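Local coordinates for V-type ATP synthase alpha chain (Nanoarchaeum equitans Kin4-M, PDB 5BN3), which is the subunit A of a V-type rotary ATPase complex, a multidomain member of the ATP synthase alpha/beta family with a P-loop nucleotide-binding domain, at residues A[253-265]-A[275-287]. Sequence-based numbering, arbitrary orientation.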
loop_
_atom_site.group_PDB
_atom_site.type_symbol
_atom_site.label_atom_id
_atom_site.label_comp_id
_atom_site.label_asym_id
_atom_site.label_seq_id
_atom_site.Cartn_x
_atom_site.Cartn_y
_atom_site.Cartn_z
ATOM N N ARG A 253 -27.560 -11.959 6.482
ATOM C CA ARG A 253 -28.702 -11.372 7.192
ATOM C C ARG A 253 -29.779 -12.386 7.574
ATOM O O ARG A 253 -30.121 -13.273 6.787
ATOM C CB ARG A 253 -29.332 -10.239 6.370
ATOM C CG ARG A 253 -28.375 -9.089 6.063
ATOM C CD ARG A 253 -29.038 -7.995 5.232
ATOM N NE ARG A 253 -28.068 -6.979 4.819
ATOM C CZ ARG A 253 -27.360 -7.034 3.694
ATOM N NH1 ARG A 253 -27.521 -8.047 2.857
ATOM N NH2 ARG A 253 -26.496 -6.074 3.403
ATOM N N GLY A 254 -30.316 -12.240 8.783
ATOM C CA GLY A 254 -31.390 -13.098 9.250
ATOM C C GLY A 254 -32.639 -12.953 8.402
ATOM O O GLY A 254 -33.317 -13.939 8.109
ATOM N N ASN A 255 -32.937 -11.720 8.001
ATOM C CA ASN A 255 -34.111 -11.441 7.177
ATOM C C ASN A 255 -34.102 -12.156 5.827
ATOM O O ASN A 255 -35.159 -12.425 5.258
ATOM C CB ASN A 255 -34.267 -9.933 6.961
ATOM C CG ASN A 255 -35.009 -9.253 8.095
ATOM O OD1 ASN A 255 -35.843 -9.867 8.764
ATOM N ND2 ASN A 255 -34.714 -7.975 8.312
ATOM N N GLU A 256 -32.912 -12.453 5.313
ATOM C CA GLU A 256 -32.793 -13.103 4.012
ATOM C C GLU A 256 -33.160 -14.583 4.089
ATOM O O GLU A 256 -33.674 -15.154 3.128
ATOM C CB GLU A 256 -31.388 -12.897 3.435
ATOM C CG GLU A 256 -31.144 -11.459 2.985
ATOM C CD GLU A 256 -29.679 -11.085 2.934
ATOM O OE1 GLU A 256 -28.827 -11.928 3.293
ATOM O OE2 GLU A 256 -29.377 -9.939 2.536
ATOM N N MET A 257 -32.901 -15.197 5.238
ATOM C CA MET A 257 -33.362 -16.557 5.485
ATOM C C MET A 257 -34.877 -16.564 5.670
ATOM O O MET A 257 -35.576 -17.428 5.137
ATOM C CB MET A 257 -32.671 -17.135 6.724
ATOM C CG MET A 257 -31.148 -17.114 6.676
ATOM S SD MET A 257 -30.430 -18.376 5.601
ATOM C CE MET A 257 -30.371 -17.513 4.031
ATOM N N THR A 258 -35.374 -15.584 6.422
ATOM C CA THR A 258 -36.806 -15.426 6.656
ATOM C C THR A 258 -37.562 -15.184 5.348
ATOM O O THR A 258 -38.674 -15.680 5.163
ATOM C CB THR A 258 -37.080 -14.257 7.624
ATOM O OG1 THR A 258 -36.228 -14.375 8.773
ATOM C CG2 THR A 258 -38.530 -14.258 8.067
ATOM N N GLU A 259 -36.952 -14.422 4.444
ATOM C CA GLU A 259 -37.534 -14.153 3.127
ATOM C C GLU A 259 -37.804 -15.443 2.354
ATOM O O GLU A 259 -38.874 -15.613 1.765
ATOM C CB GLU A 259 -36.608 -13.240 2.317
ATOM C CG GLU A 259 -36.863 -13.249 0.813
ATOM C CD GLU A 259 -38.056 -12.401 0.400
ATOM O OE1 GLU A 259 -38.704 -11.804 1.285
ATOM O OE2 GLU A 259 -38.340 -12.328 -0.815
ATOM N N VAL A 260 -36.831 -16.350 2.366
ATOM C CA VAL A 260 -36.979 -17.642 1.710
ATOM C C VAL A 260 -38.111 -18.447 2.351
ATOM O O VAL A 260 -38.924 -19.053 1.654
ATOM C CB VAL A 260 -35.666 -18.448 1.762
ATOM C CG1 VAL A 260 -35.865 -19.832 1.175
ATOM C CG2 VAL A 260 -34.564 -17.713 1.019
ATOM N N LEU A 261 -38.165 -18.433 3.681
ATOM C CA LEU A 261 -39.221 -19.116 4.425
ATOM C C LEU A 261 -40.606 -18.586 4.068
ATOM O O LEU A 261 -41.580 -19.338 4.053
ATOM C CB LEU A 261 -38.994 -18.969 5.932
ATOM C CG LEU A 261 -37.835 -19.738 6.566
ATOM C CD1 LEU A 261 -37.728 -19.417 8.052
ATOM C CD2 LEU A 261 -38.025 -21.224 6.362
ATOM N N GLU A 262 -40.692 -17.291 3.780
ATOM C CA GLU A 262 -41.973 -16.655 3.475
ATOM C C GLU A 262 -42.426 -16.869 2.031
ATOM O O GLU A 262 -43.617 -17.029 1.769
ATOM C CB GLU A 262 -41.915 -15.152 3.778
ATOM C CG GLU A 262 -41.862 -14.799 5.262
ATOM C CD GLU A 262 -42.010 -13.308 5.515
ATOM O OE1 GLU A 262 -42.242 -12.556 4.544
ATOM O OE2 GLU A 262 -41.899 -12.887 6.688
ATOM N N GLU A 263 -41.477 -16.873 1.100
ATOM C CA GLU A 263 -41.800 -16.843 -0.327
ATOM C C GLU A 263 -41.843 -18.211 -1.017
ATOM O O GLU A 263 -42.732 -18.470 -1.823
ATOM C CB GLU A 263 -40.834 -15.909 -1.066
ATOM C CG GLU A 263 -40.926 -14.455 -0.625
ATOM C CD GLU A 263 -42.275 -13.841 -0.938
ATOM O OE1 GLU A 263 -42.825 -14.136 -2.019
ATOM O OE2 GLU A 263 -42.787 -13.066 -0.101
ATOM N N PHE A 264 -40.881 -19.074 -0.707
ATOM C CA PHE A 264 -40.795 -20.400 -1.334
ATOM C C PHE A 264 -42.037 -21.308 -1.182
ATOM O O PHE A 264 -42.365 -22.050 -2.110
ATOM C CB PHE A 264 -39.519 -21.133 -0.890
ATOM C CG PHE A 264 -38.274 -20.699 -1.626
ATOM C CD1 PHE A 264 -38.006 -19.352 -1.841
ATOM C CD2 PHE A 264 -37.363 -21.637 -2.088
ATOM C CE1 PHE A 264 -36.861 -18.951 -2.512
ATOM C CE2 PHE A 264 -36.211 -21.241 -2.758
ATOM C CZ PHE A 264 -35.961 -19.897 -2.970
ATOM N N PRO A 265 -42.722 -21.269 -0.021
ATOM C CA PRO A 265 -43.966 -22.046 0.060
ATOM C C PRO A 265 -45.072 -21.554 -0.882
ATOM O O PRO A 265 -46.020 -22.301 -1.126
ATOM C CB PRO A 265 -44.403 -21.856 1.516
ATOM C CG PRO A 265 -43.135 -21.622 2.254
ATOM C CD PRO A 265 -42.282 -20.813 1.314
ATOM N N PRO A 275 -44.677 -27.144 -4.700
ATOM C CA PRO A 275 -44.085 -25.916 -4.159
ATOM C C PRO A 275 -42.579 -26.052 -3.934
ATOM O O PRO A 275 -42.110 -27.129 -3.560
ATOM C CB PRO A 275 -44.823 -25.716 -2.830
ATOM C CG PRO A 275 -45.366 -27.054 -2.478
ATOM C CD PRO A 275 -45.638 -27.764 -3.770
ATOM N N LEU A 276 -41.843 -24.967 -4.165
ATOM C CA LEU A 276 -40.383 -24.983 -4.127
ATOM C C LEU A 276 -39.807 -25.464 -2.801
ATOM O O LEU A 276 -38.750 -26.093 -2.769
ATOM C CB LEU A 276 -39.828 -23.592 -4.444
ATOM C CG LEU A 276 -40.114 -23.023 -5.834
ATOM C CD1 LEU A 276 -39.387 -21.703 -6.033
ATOM C CD2 LEU A 276 -39.698 -24.012 -6.894
ATOM N N MET A 277 -40.503 -25.169 -1.710
ATOM C CA MET A 277 -40.003 -25.491 -0.377
ATOM C C MET A 277 -39.736 -26.986 -0.175
ATOM O O MET A 277 -38.812 -27.362 0.543
ATOM C CB MET A 277 -40.973 -24.972 0.687
ATOM C CG MET A 277 -40.321 -24.686 2.024
ATOM S SD MET A 277 -39.106 -23.355 1.914
ATOM C CE MET A 277 -37.761 -24.061 2.865
ATOM N N TYR A 278 -40.527 -27.834 -0.824
ATOM C CA TYR A 278 -40.421 -29.276 -0.612
ATOM C C TYR A 278 -39.133 -29.903 -1.161
ATOM O O TYR A 278 -38.803 -31.037 -0.815
ATOM C CB TYR A 278 -41.648 -29.998 -1.177
ATOM C CG TYR A 278 -42.926 -29.769 -0.407
ATOM C CD1 TYR A 278 -42.898 -29.383 0.926
ATOM C CD2 TYR A 278 -44.162 -29.951 -1.011
ATOM C CE1 TYR A 278 -44.066 -29.178 1.632
ATOM C CE2 TYR A 278 -45.335 -29.749 -0.311
ATOM C CZ TYR A 278 -45.279 -29.362 1.011
ATOM O OH TYR A 278 -46.438 -29.157 1.720
ATOM N N ARG A 279 -38.417 -29.172 -2.014
ATOM C CA ARG A 279 -37.131 -29.640 -2.538
ATOM C C ARG A 279 -35.969 -28.862 -1.928
ATOM O O ARG A 279 -34.812 -29.059 -2.303
ATOM C CB ARG A 279 -37.078 -29.499 -4.064
ATOM C CG ARG A 279 -36.873 -28.061 -4.551
ATOM C CD ARG A 279 -36.461 -28.005 -6.016
ATOM N NE ARG A 279 -36.180 -26.638 -6.458
ATOM C CZ ARG A 279 -35.720 -26.318 -7.663
ATOM N NH1 ARG A 279 -35.480 -27.268 -8.556
ATOM N NH2 ARG A 279 -35.493 -25.051 -7.975
ATOM N N THR A 280 -36.282 -27.993 -0.974
ATOM C CA THR A 280 -35.296 -27.058 -0.441
ATOM C C THR A 280 -34.895 -27.353 1.007
ATOM O O THR A 280 -35.739 -27.669 1.848
ATOM C CB THR A 280 -35.826 -25.614 -0.542
ATOM O OG1 THR A 280 -36.217 -25.346 -1.895
ATOM C CG2 THR A 280 -34.760 -24.614 -0.122
ATOM N N ILE A 281 -33.597 -27.255 1.282
ATOM C CA ILE A 281 -33.079 -27.327 2.647
ATOM C C ILE A 281 -32.344 -26.030 2.965
ATOM O O ILE A 281 -31.480 -25.596 2.199
ATOM C CB ILE A 281 -32.111 -28.509 2.823
ATOM C CG1 ILE A 281 -32.794 -29.821 2.430
ATOM C CG2 ILE A 281 -31.606 -28.583 4.257
ATOM C CD1 ILE A 281 -31.873 -31.019 2.458
ATOM N N LEU A 282 -32.687 -25.414 4.092
ATOM C CA LEU A 282 -32.076 -24.149 4.490
ATOM C C LEU A 282 -31.130 -24.339 5.668
ATOM O O LEU A 282 -31.503 -24.919 6.689
ATOM C CB LEU A 282 -33.150 -23.121 4.859
ATOM C CG LEU A 282 -34.132 -22.668 3.778
ATOM C CD1 LEU A 282 -34.956 -21.483 4.260
ATOM C CD2 LEU A 282 -33.395 -22.314 2.507
ATOM N N ILE A 283 -29.902 -23.852 5.518
ATOM C CA ILE A 283 -28.935 -23.853 6.610
ATOM C C ILE A 283 -28.538 -22.418 6.935
ATOM O O ILE A 283 -27.919 -21.732 6.118
ATOM C CB ILE A 283 -27.697 -24.686 6.256
ATOM C CG1 ILE A 283 -28.114 -26.138 6.017
ATOM C CG2 ILE A 283 -26.665 -24.614 7.368
ATOM C CD1 ILE A 283 -27.086 -26.954 5.306
ATOM N N ALA A 284 -28.900 -21.969 8.132
ATOM C CA ALA A 284 -28.729 -20.568 8.503
ATOM C C ALA A 284 -27.801 -20.378 9.693
ATOM O O ALA A 284 -28.121 -20.789 10.807
ATOM C CB ALA A 284 -30.077 -19.934 8.799
ATOM N N ASN A 285 -26.657 -19.749 9.450
ATOM C CA ASN A 285 -25.833 -19.233 10.532
ATOM C C ASN A 285 -25.567 -17.761 10.255
ATOM O O ASN A 285 -24.601 -17.409 9.579
ATOM C CB ASN A 285 -24.525 -20.009 10.666
ATOM C CG ASN A 285 -23.904 -19.864 12.043
ATOM O OD1 ASN A 285 -24.319 -20.526 12.994
ATOM N ND2 ASN A 285 -22.905 -18.995 12.156
ATOM N N THR A 286 -26.445 -16.910 10.777
ATOM C CA THR A 286 -26.430 -15.483 10.472
ATOM C C THR A 286 -25.180 -14.780 10.984
ATOM O O THR A 286 -24.411 -15.345 11.763
ATOM C CB THR A 286 -27.685 -14.780 11.020
ATOM O OG1 THR A 286 -27.708 -14.882 12.448
ATOM C CG2 THR A 286 -28.935 -15.423 10.453
ATOM N N SER A 287 -24.992 -13.542 10.540
ATOM C CA SER A 287 -23.797 -12.765 10.849
ATOM C C SER A 287 -23.506 -12.653 12.346
ATOM O O SER A 287 -22.340 -12.647 12.753
ATOM C CB SER A 287 -23.917 -11.374 10.233
ATOM O OG SER A 287 -25.082 -10.722 10.698
#
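The carbonyl oxygen of Leu276, a residue packed against Phe264, accepts two bonds: Thr280 OG1 donates to Leu276 O at 2.8 Å, from 46° out of the carbonyl plane, and Arg279 N reaches the same oxygen from the opposite face. The Arg279 N bond closes the 3-10 turn 276-279, while Thr280 OG1 links that turn to the first residue of strand 280-285, the second strand of a beta-alpha-beta crossover (strand 244-250, helix 254-263, strand 280-285) in the nucleotide-binding domain. Helix and strand run nearly antiparallel (161°, axes 9.2 Å apart); no hydrogen bond crosses between the segments, which side-chain packing joins.

Over the Phe264 ring centre sits Val260 CG1, one helical turn back; Leu276 CD1 lies more loosely over the opposite face, Leu276 CB approaches Phe264 CD2, and Thr280 OG1 sits at the edge, in the ring plane, 3.9 Å from Phe264 CD2. Met277 starts with CG anti to its backbone N (chi1 -154°), then bends, which brings SD within 3.6 Å of Phe264 CB.

Midway, one methyl serves two helix residues: Leu282 CD1 lies 3.6 Å from Val260 CG1 and 3.7 Å from Leu261 CD2. Met257 meets two neighbouring parallel strands, with SD 3.6 Å from Ala284 CB and its side chain also touching Tyr247 of strand 244-250. At the helix start, Arg253 NE bonds to Ile298 O, and Asn255 ND2 to Glu300 OE2, of the neighbouring NEQ263 subunit. Thr286 turns its hydroxyl to Asn288 OD1 and its methyl to the helix, placing CG2 3.6 Å from Gly254 CA.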